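Local coordinates for hypothetical NUDIX hydrolase (Listeria monocytogenes, PDB 3SON), which probably hydrolyses a nucleoside diphosphate linked to another moiety, as a putative member of the NUDIX hydrolase family, and binds a calcium ion, at residues A[135-138]-A[139-143]. Residues are numbered along the deposited sequence; the frame is centred on the assembly and turned at random.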
loop_
_atom_site.group_PDB
_atom_site.type_symbol
_atom_site.label_atom_id
_atom_site.label_comp_id
_atom_site.label_asym_id
_atom_site.label_seq_id
_atom_site.Cartn_x
_atom_site.Cartn_y
_atom_site.Cartn_z
ATOM N N TYR A 135 -4.097 -3.184 -11.045
ATOM C CA TYR A 135 -3.300 -2.664 -12.172
ATOM C C TYR A 135 -2.286 -3.690 -12.655
ATOM O O TYR A 135 -2.155 -3.971 -13.870
ATOM C CB TYR A 135 -2.577 -1.367 -11.752
ATOM C CG TYR A 135 -1.599 -0.942 -12.755
ATOM C CD1 TYR A 135 -2.000 -0.340 -13.921
ATOM C CD2 TYR A 135 -0.253 -1.215 -12.589
ATOM C CE1 TYR A 135 -1.064 0.004 -14.913
ATOM C CE2 TYR A 135 0.659 -0.873 -13.544
ATOM C CZ TYR A 135 0.246 -0.275 -14.707
ATOM O OH TYR A 135 1.205 0.064 -15.667
ATOM N N GLU A 136 -1.491 -4.177 -11.722
ATOM C CA GLU A 136 -0.462 -5.190 -12.039
ATOM C C GLU A 136 -1.107 -6.426 -12.713
ATOM O O GLU A 136 -0.644 -6.923 -13.711
ATOM C CB GLU A 136 0.276 -5.604 -10.763
ATOM C CG GLU A 136 1.296 -6.683 -11.100
ATOM C CD GLU A 136 1.976 -7.307 -9.897
ATOM O OE1 GLU A 136 1.788 -6.833 -8.721
ATOM O OE2 GLU A 136 2.681 -8.333 -10.137
ATOM N N LEU A 137 -2.130 -6.978 -12.088
ATOM C CA LEU A 137 -2.832 -8.124 -12.687
ATOM C C LEU A 137 -3.274 -7.855 -14.141
ATOM O O LEU A 137 -3.111 -8.705 -15.035
ATOM C CB LEU A 137 -4.050 -8.509 -11.842
ATOM C CG LEU A 137 -4.944 -9.664 -12.377
ATOM C CD1 LEU A 137 -4.123 -10.900 -12.766
ATOM C CD2 LEU A 137 -6.158 -9.983 -11.476
ATOM N N ASN A 138 -3.841 -6.684 -14.349
ATOM C CA ASN A 138 -4.372 -6.322 -15.595
ATOM C C ASN A 138 -3.256 -6.206 -16.656
ATOM O O ASN A 138 -3.352 -6.775 -17.757
ATOM C CB ASN A 138 -5.179 -5.041 -15.506
ATOM C CG ASN A 138 -5.889 -4.747 -16.796
ATOM O OD1 ASN A 138 -6.643 -5.599 -17.321
ATOM N ND2 ASN A 138 -5.628 -3.556 -17.365
ATOM N N GLU A 139 -2.138 -5.574 -16.289
ATOM C CA GLU A 139 -0.975 -5.530 -17.201
ATOM C C GLU A 139 -0.425 -6.905 -17.508
ATOM O O GLU A 139 -0.128 -7.222 -18.672
ATOM C CB GLU A 139 0.125 -4.610 -16.637
ATOM C CG GLU A 139 -0.254 -3.147 -16.575
ATOM C CD GLU A 139 -0.652 -2.617 -17.937
ATOM O OE1 GLU A 139 0.172 -2.681 -18.880
ATOM O OE2 GLU A 139 -1.803 -2.144 -18.058
ATOM N N ARG A 140 -0.314 -7.747 -16.487
ATOM C CA ARG A 140 0.121 -9.127 -16.672
ATOM C C ARG A 140 -0.813 -9.954 -17.550
ATOM O O ARG A 140 -0.344 -10.621 -18.434
ATOM C CB ARG A 140 0.355 -9.788 -15.370
ATOM C CG ARG A 140 1.562 -9.317 -14.602
ATOM C CD ARG A 140 1.659 -10.150 -13.347
ATOM N NE ARG A 140 2.813 -9.797 -12.540
ATOM C CZ ARG A 140 4.030 -10.280 -12.720
ATOM N NH1 ARG A 140 4.290 -11.128 -13.734
ATOM N NH2 ARG A 140 5.011 -9.866 -11.912
ATOM N N LEU A 141 -2.121 -9.828 -17.386
ATOM C CA LEU A 141 -3.023 -10.558 -18.265
ATOM C C LEU A 141 -2.775 -10.091 -19.706
ATOM O O LEU A 141 -2.452 -10.896 -20.557
ATOM C CB LEU A 141 -4.471 -10.372 -17.864
ATOM C CG LEU A 141 -4.835 -11.081 -16.555
ATOM C CD1 LEU A 141 -6.266 -10.699 -16.036
ATOM C CD2 LEU A 141 -4.670 -12.579 -16.757
ATOM N N LYS A 142 -2.917 -8.789 -19.952
ATOM C CA LYS A 142 -2.709 -8.221 -21.282
ATOM C C LYS A 142 -1.442 -8.703 -21.957
ATOM O O LYS A 142 -1.426 -8.863 -23.179
ATOM C CB LYS A 142 -2.623 -6.715 -21.199
ATOM C CG LYS A 142 -3.917 -5.973 -20.995
ATOM C CD LYS A 142 -3.547 -4.522 -20.722
ATOM C CE LYS A 142 -4.728 -3.588 -20.610
ATOM N NZ LYS A 142 -4.197 -2.185 -20.615
ATOM N N ASN A 143 -0.380 -8.922 -21.167
ATOM C CA ASN A 143 0.921 -9.295 -21.690
ATOM C C ASN A 143 1.174 -10.812 -21.708
ATOM O O ASN A 143 2.271 -11.253 -22.041
ATOM C CB ASN A 143 2.018 -8.655 -20.839
ATOM C CG ASN A 143 2.093 -7.149 -21.007
ATOM O OD1 ASN A 143 1.318 -6.556 -21.750
ATOM N ND2 ASN A 143 3.035 -6.528 -20.313
HETATM O O HOH W 1 -3.485 -2.223 -16.042
#
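Glu136 OE2 is gripped by three N-H groups: Arg140 NE, Arg140 NH2 (weakly) and the backbone N of Asp70. The Glu136-Arg140 pair is an i to i+4 salt bridge on helix 128-142, the last helix of this NUDIX fold. Its strong arm, Arg140 NE to Glu136 OE2, measures 2.8 Å and uses the anti lone pair of the oxygen; OE2 lies only 8° out of the guanidinium plane. With CG anti to the backbone N (chi1 178°) and an extended chain, Glu136 runs alongside Arg140. Ser71 N donates to Glu136 OE1 and Asp70 pairs with Arg140 NH2, tying the helix to strand 66-76; three N-H donors on OE2 would favour an ionised Glu136 carboxylate.

One turn apart, Glu139 CG sits over a face of the Tyr135 ring, 3.8 Å from its centroid and 26° off the normal, a CH-pi contact; Phe78 of the second subunit also meets this ring. On the flank facing strands 7-15 and 20-27, Leu137 CD1 packs against Leu141 CG at 3.9 Å, and Phe13 and Phe22 touch both leucines. Successive i to i+4 bonds from the amides of Glu139 (N to Tyr135 O, 2.9 Å), Arg140, Leu141 and Lys142 mark regular alpha-helix. Tyr135 O also accepts a hydrogen bond from a water, which accepts from Asn138 ND2 at 2.8 Å and donates to Glu139 OE2 at 2.6 Å; the same carboxylate oxygen lies 3.5 Å from Lys142 NZ in a longer salt bridge.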